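Local coordinates for protein thermoresistant glucokinase (Janibacter sp. HTCC2649, PDB 4EUN) that probably transfers phosphate from ATP to gluconate, as a gluconate kinase (EC 2.7.1.12) of the P-loop kinase type, at residues A[32-37]-A[103-108]; A[82-87]-A[112-117]. All coordinates share one frame; numbering follows the deposited sequence.

Both contacts belong to one three-layer α/β kinase fold, and their centres lie 14 Å apart. Contact 1 pairs strands 31-35 and 104-108 inside the five-stranded parallel sheet, close to the middle of the chain; contact 2 packs helix 80-99 against helix 113-119 on one side of that sheet. Along the chain the four segments alternate: 32-37, 82-87, 103-108, 112-117. Helix 80-99 leads into strand 104-108, which is followed by helix 113-119; strand 104-108, beside the central strand 31-35, therefore links the two contacts along the chain. Trp93 of helix 80-99 lies against Ile106 of contact 1, so that sheet core and helical layer are packed together.

Contact 1: residues A[32-37]-A[103-108]; sequences VVVMGV and STIITC
With CG1 trans to the backbone N in Ile105 (chi1 -178°) and in Val32, the two side chains run side by side from neighbouring strands, and the Ile105 chain reaches on so that its CD1 lies 3.7 Å from Val32 CG1. The same methyl also meets CG2 of Val34, the next residue on that face, and so touches both valines. On the face of Val33, Ile106 and Cys108 it is Ile106 that turns differently. It places CG1 between its N and carbonyl carbon (chi1 66°), bringing Ile106 CG1 3.7 Å from Val33 CG2, while the other methyl, Val33 CG1, meets Cys108 SG at 3.6 Å. Val33 thus gives one branch to each of two neighbours.

The backbones pair in parallel register, Val32 beside Ile105 through Met35 beside Cys108. Five hydrogen bonds alternate in direction, from Val32 N to Thr104 O at one end to Gly36 N on Cys108 O, 3.1 Å, at the other; the straightest runs from Cys108 N to Val34 O (2.8 Å, 174°). Val32 O takes a second proton from a water, 2.8 Å away, that also contacts Thr104 OG1, whose hydroxyl bonds His31 as well. Thr107 OG1 turns instead to Glu59.

Strand 127-132 pairs with Val33 and Met35 along the other edge of strand 31-35, and helix 42-53 covers Val34, Ile105 and Thr107. Lys42 NZ bonds the carbonyl of Gly36, and the side chain of Thr107 lies about 6 Å from a bound sulfate. This strand pair, followed by a glycine-rich turn, is characteristic of the P-loop NTPase fold, in which the turn is the probable Walker A phosphate-binding loop.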
loop_
_atom_site.group_PDB
_atom_site.type_symbol
_atom_site.label_atom_id
_atom_site.label_comp_id
_atom_site.label_asym_id
_atom_site.label_seq_id
_atom_site.Cartn_x
_atom_site.Cartn_y
_atom_site.Cartn_z
ATOM N N VAL A 32 -9.940 -9.152 2.510
ATOM C CA VAL A 32 -9.760 -9.484 1.102
ATOM C C VAL A 32 -8.277 -9.545 0.809
ATOM O O VAL A 32 -7.507 -8.730 1.305
ATOM C CB VAL A 32 -10.425 -8.412 0.198
ATOM C CG1 VAL A 32 -10.283 -8.777 -1.278
ATOM C CG2 VAL A 32 -11.898 -8.247 0.564
ATOM N N VAL A 33 -7.875 -10.528 0.007
ATOM C CA VAL A 33 -6.503 -10.614 -0.473
ATOM C C VAL A 33 -6.522 -10.578 -1.991
ATOM O O VAL A 33 -7.197 -11.397 -2.614
ATOM C CB VAL A 33 -5.800 -11.914 0.008
ATOM C CG1 VAL A 33 -4.431 -12.059 -0.653
ATOM C CG2 VAL A 33 -5.656 -11.895 1.530
ATOM N N VAL A 34 -5.798 -9.622 -2.574
ATOM C CA VAL A 34 -5.629 -9.569 -4.023
ATOM C C VAL A 34 -4.313 -10.254 -4.296
ATOM O O VAL A 34 -3.263 -9.780 -3.891
ATOM C CB VAL A 34 -5.574 -8.126 -4.561
ATOM C CG1 VAL A 34 -5.527 -8.142 -6.092
ATOM C CG2 VAL A 34 -6.799 -7.329 -4.064
ATOM N N MET A 35 -4.378 -11.359 -5.026
ATOM C CA MET A 35 -3.221 -12.202 -5.233
ATOM C C MET A 35 -2.880 -12.200 -6.716
ATOM O O MET A 35 -3.757 -12.293 -7.554
ATOM C CB MET A 35 -3.542 -13.613 -4.730
ATOM C CG MET A 35 -2.742 -14.714 -5.365
ATOM S SD MET A 35 -3.196 -16.334 -4.713
ATOM C CE MET A 35 -4.838 -16.601 -5.389
ATOM N N GLY A 36 -1.599 -12.056 -7.042
ATOM C CA GLY A 36 -1.164 -12.118 -8.429
ATOM C C GLY A 36 0.305 -11.783 -8.488
ATOM O O GLY A 36 0.843 -11.217 -7.548
ATOM N N VAL A 37 0.962 -12.115 -9.587
ATOM C CA VAL A 37 2.390 -11.825 -9.676
ATOM C C VAL A 37 2.656 -10.323 -9.773
ATOM O O VAL A 37 1.739 -9.537 -9.995
ATOM C CB VAL A 37 3.057 -12.561 -10.856
ATOM C CG1 VAL A 37 2.772 -14.053 -10.767
ATOM C CG2 VAL A 37 2.575 -12.001 -12.190
ATOM N N SER A 103 -11.994 -3.778 8.797
ATOM C CA SER A 103 -11.959 -4.633 7.613
ATOM C C SER A 103 -10.763 -4.244 6.749
ATOM O O SER A 103 -10.354 -3.077 6.735
ATOM C CB SER A 103 -13.240 -4.482 6.808
ATOM O OG SER A 103 -14.349 -5.007 7.522
ATOM N N THR A 104 -10.209 -5.218 6.025
ATOM C CA THR A 104 -8.924 -5.023 5.351
ATOM C C THR A 104 -8.897 -5.575 3.923
ATOM O O THR A 104 -9.651 -6.490 3.589
ATOM C CB THR A 104 -7.773 -5.711 6.127
ATOM O OG1 THR A 104 -7.980 -7.133 6.128
ATOM C CG2 THR A 104 -7.713 -5.205 7.579
ATOM N N ILE A 105 -8.017 -5.005 3.100
ATOM C CA ILE A 105 -7.674 -5.579 1.801
ATOM C C ILE A 105 -6.168 -5.449 1.612
ATOM O O ILE A 105 -5.595 -4.369 1.766
ATOM C CB ILE A 105 -8.470 -4.938 0.633
ATOM C CG1 ILE A 105 -8.119 -5.604 -0.698
ATOM C CG2 ILE A 105 -8.263 -3.405 0.561
ATOM C CD1 ILE A 105 -9.128 -5.274 -1.799
ATOM N N ILE A 106 -5.512 -6.561 1.286
ATOM C CA ILE A 106 -4.066 -6.550 1.106
ATOM C C ILE A 106 -3.706 -7.108 -0.257
ATOM O O ILE A 106 -4.405 -7.970 -0.787
ATOM C CB ILE A 106 -3.332 -7.352 2.207
ATOM C CG1 ILE A 106 -3.649 -8.835 2.122
ATOM C CG2 ILE A 106 -3.686 -6.809 3.600
ATOM C CD1 ILE A 106 -2.918 -9.657 3.175
ATOM N N THR A 107 -2.602 -6.622 -0.820
ATOM C CA THR A 107 -2.070 -7.210 -2.045
ATOM C C THR A 107 -0.986 -8.206 -1.691
ATOM O O THR A 107 -0.120 -7.893 -0.880
ATOM C CB THR A 107 -1.464 -6.135 -2.938
ATOM O OG1 THR A 107 -0.574 -5.326 -2.158
ATOM C CG2 THR A 107 -2.548 -5.238 -3.503
ATOM N N CYS A 108 -1.035 -9.391 -2.300
ATOM C CA CYS A 108 0.007 -10.408 -2.138
ATOM C C CYS A 108 0.534 -10.851 -3.495
ATOM O O CYS A 108 -0.214 -10.890 -4.471
ATOM C CB CYS A 108 -0.550 -11.661 -1.458
ATOM S SG CYS A 108 -0.976 -11.457 0.266
HETATM O O HOH W 1 -6.971 -8.487 4.068
#

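Contact 2: residues A[82-87]-A[112-117]; sequences DRWPWL and KRTYRD
Tyr115 is wedged among Arg83, Trp84 and Leu87, and through it two helices of the α/β P-loop kinase fold, 80-99 and 113-119, pack on the same side of the sheet. Their short segments run 10.4 Å apart at an angle of 32°, a distance bridged by large side chains.

The tight part lies inward. Leu87 CD1 sits 3.6 Å from Tyr115 CG and equally near CB, approaching the base of the ring obliquely, while CB of Lys112 lies over the centre of one ring face. Toward the hydroxyl end, the extended chain of Arg83 passes obliquely, its CD 3.4 Å from Tyr115 CE2. Thr161 of helix 155-161 touches both Arg83 and Tyr115, adding to the burial of this side.

Toward solvent the fit is looser. Trp84, partly exposed, turns the face of its six-membered ring to the edge of Tyr115 in an offset edge-to-face pair, with centroids 5.5 Å apart and planes at 87°. Beyond it Trp84 CH2, at the indole edge, lies 3.7 Å from OG1 of exposed Thr114.

At the hydroxyl end of the tyrosine the phenol is held by two partners: Asp80 OD1, which also forms a salt bridge with Lys112 NZ, and Arg83, whose NH1 donates to Tyr115 OH at 2.8 Å with the oxygen 16° out of the guanidinium plane.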
loop_
_atom_site.group_PDB
_atom_site.type_symbol
_atom_site.label_atom_id
_atom_site.label_comp_id
_atom_site.label_asym_id
_atom_site.label_seq_id
_atom_site.Cartn_x
_atom_site.Cartn_y
_atom_site.Cartn_z
ATOM N N ASP A 82 11.014 -19.721 3.965
ATOM C CA ASP A 82 11.209 -18.271 4.010
ATOM C C ASP A 82 9.890 -17.565 4.227
ATOM O O ASP A 82 9.838 -16.495 4.843
ATOM C CB ASP A 82 11.807 -17.757 2.696
ATOM C CG ASP A 82 13.204 -18.276 2.440
ATOM O OD1 ASP A 82 13.965 -18.474 3.414
ATOM O OD2 ASP A 82 13.539 -18.492 1.254
ATOM N N ARG A 83 8.822 -18.161 3.707
ATOM C CA ARG A 83 7.534 -17.476 3.650
ATOM C C ARG A 83 6.623 -17.692 4.850
ATOM O O ARG A 83 5.744 -16.859 5.091
ATOM C CB ARG A 83 6.773 -17.836 2.366
ATOM C CG ARG A 83 7.409 -17.299 1.087
ATOM C CD ARG A 83 6.651 -17.765 -0.140
ATOM N NE ARG A 83 7.241 -17.270 -1.387
ATOM C CZ ARG A 83 7.603 -18.037 -2.412
ATOM N NH1 ARG A 83 7.457 -19.352 -2.352
ATOM N NH2 ARG A 83 8.130 -17.486 -3.497
ATOM N N TRP A 84 6.802 -18.787 5.590
ATOM C CA TRP A 84 5.896 -19.071 6.708
ATOM C C TRP A 84 5.786 -17.927 7.733
ATOM O O TRP A 84 4.670 -17.554 8.095
ATOM C CB TRP A 84 6.198 -20.405 7.422
ATOM C CG TRP A 84 6.123 -21.654 6.575
ATOM C CD1 TRP A 84 7.083 -22.625 6.479
ATOM C CD2 TRP A 84 5.037 -22.086 5.735
ATOM N NE1 TRP A 84 6.667 -23.624 5.632
ATOM C CE2 TRP A 84 5.416 -23.317 5.160
ATOM C CE3 TRP A 84 3.787 -21.548 5.406
ATOM C CZ2 TRP A 84 4.591 -24.018 4.277
ATOM C CZ3 TRP A 84 2.969 -22.254 4.534
ATOM C CH2 TRP A 84 3.373 -23.467 3.981
ATOM N N PRO A 85 6.928 -17.370 8.206
ATOM C CA PRO A 85 6.779 -16.294 9.200
ATOM C C PRO A 85 6.073 -15.068 8.631
ATOM O O PRO A 85 5.315 -14.427 9.356
ATOM C CB PRO A 85 8.228 -15.957 9.579
ATOM C CG PRO A 85 8.993 -17.223 9.293
ATOM C CD PRO A 85 8.341 -17.768 8.056
ATOM N N TRP A 86 6.307 -14.773 7.355
ATOM C CA TRP A 86 5.650 -13.672 6.659
ATOM C C TRP A 86 4.137 -13.877 6.579
ATOM O O TRP A 86 3.357 -12.992 6.930
ATOM C CB TRP A 86 6.264 -13.531 5.262
ATOM C CG TRP A 86 5.543 -12.613 4.307
ATOM C CD1 TRP A 86 5.358 -11.266 4.447
ATOM C CD2 TRP A 86 4.967 -12.968 3.042
ATOM N NE1 TRP A 86 4.687 -10.770 3.360
ATOM C CE2 TRP A 86 4.434 -11.790 2.480
ATOM C CE3 TRP A 86 4.845 -14.168 2.334
ATOM C CZ2 TRP A 86 3.789 -11.776 1.242
ATOM C CZ3 TRP A 86 4.203 -14.158 1.106
ATOM C CH2 TRP A 86 3.678 -12.968 0.572
ATOM N N LEU A 87 3.724 -15.054 6.130
ATOM C CA LEU A 87 2.314 -15.403 6.066
ATOM C C LEU A 87 1.645 -15.352 7.443
ATOM O O LEU A 87 0.505 -14.897 7.566
ATOM C CB LEU A 87 2.165 -16.792 5.448
ATOM C CG LEU A 87 2.595 -16.819 3.987
ATOM C CD1 LEU A 87 2.844 -18.251 3.569
ATOM C CD2 LEU A 87 1.526 -16.212 3.088
ATOM N N LYS A 112 0.656 -20.272 -2.888
ATOM C CA LYS A 112 0.230 -21.650 -2.935
ATOM C C LYS A 112 -1.030 -21.804 -2.106
ATOM O O LYS A 112 -1.303 -20.975 -1.247
ATOM C CB LYS A 112 1.318 -22.536 -2.337
ATOM C CG LYS A 112 2.630 -22.527 -3.098
ATOM C CD LYS A 112 3.566 -23.591 -2.515
ATOM C CE LYS A 112 4.931 -23.573 -3.188
ATOM N NZ LYS A 112 5.799 -24.668 -2.662
ATOM N N ARG A 113 -1.777 -22.880 -2.346
ATOM C CA ARG A 113 -2.921 -23.224 -1.501
ATOM C C ARG A 113 -2.568 -23.271 -0.019
ATOM O O ARG A 113 -3.278 -22.698 0.808
ATOM C CB ARG A 113 -3.499 -24.579 -1.923
ATOM C CG ARG A 113 -4.414 -25.213 -0.873
ATOM C CD ARG A 113 -5.740 -24.501 -0.852
ATOM N NE ARG A 113 -6.524 -24.777 0.351
ATOM C CZ ARG A 113 -7.717 -25.359 0.348
ATOM N NH1 ARG A 113 -8.269 -25.743 -0.796
ATOM N NH2 ARG A 113 -8.360 -25.551 1.491
ATOM N N THR A 114 -1.475 -23.950 0.324
ATOM C CA THR A 114 -1.030 -24.007 1.724
ATOM C C THR A 114 -0.759 -22.622 2.324
ATOM O O THR A 114 -0.938 -22.430 3.528
ATOM C CB THR A 114 0.234 -24.859 1.898
ATOM O OG1 THR A 114 1.260 -24.368 1.028
ATOM C CG2 THR A 114 -0.048 -26.321 1.581
ATOM N N TYR A 115 -0.293 -21.675 1.505
ATOM C CA TYR A 115 -0.063 -20.312 1.990
ATOM C C TYR A 115 -1.393 -19.661 2.335
ATOM O O TYR A 115 -1.506 -18.953 3.344
ATOM C CB TYR A 115 0.630 -19.434 0.940
ATOM C CG TYR A 115 2.003 -19.881 0.495
ATOM C CD1 TYR A 115 2.644 -20.974 1.074
ATOM C CD2 TYR A 115 2.662 -19.200 -0.518
ATOM C CE1 TYR A 115 3.903 -21.375 0.639
ATOM C CE2 TYR A 115 3.910 -19.599 -0.959
ATOM C CZ TYR A 115 4.528 -20.679 -0.372
ATOM O OH TYR A 115 5.788 -21.071 -0.811
ATOM N N ARG A 116 -2.385 -19.861 1.473
ATOM C CA ARG A 116 -3.712 -19.313 1.729
ATOM C C ARG A 116 -4.325 -19.931 2.980
ATOM O O ARG A 116 -5.044 -19.249 3.705
ATOM C CB ARG A 116 -4.618 -19.458 0.495
ATOM C CG ARG A 116 -4.035 -18.741 -0.727
ATOM C CD ARG A 116 -4.994 -18.664 -1.909
ATOM N NE ARG A 116 -5.319 -19.970 -2.508
ATOM C CZ ARG A 116 -4.703 -20.499 -3.560
ATOM N NH1 ARG A 116 -3.680 -19.882 -4.131
ATOM N NH2 ARG A 116 -5.107 -21.668 -4.030
ATOM N N ASP A 117 -4.035 -21.209 3.239
ATOM C CA ASP A 117 -4.477 -21.846 4.489
ATOM C C ASP A 117 -3.954 -21.092 5.716
ATOM O O ASP A 117 -4.691 -20.861 6.686
ATOM C CB ASP A 117 -4.011 -23.307 4.561
ATOM C CG ASP A 117 -4.718 -24.212 3.565
ATOM O OD1 ASP A 117 -5.816 -23.863 3.088
ATOM O OD2 ASP A 117 -4.175 -25.303 3.271
#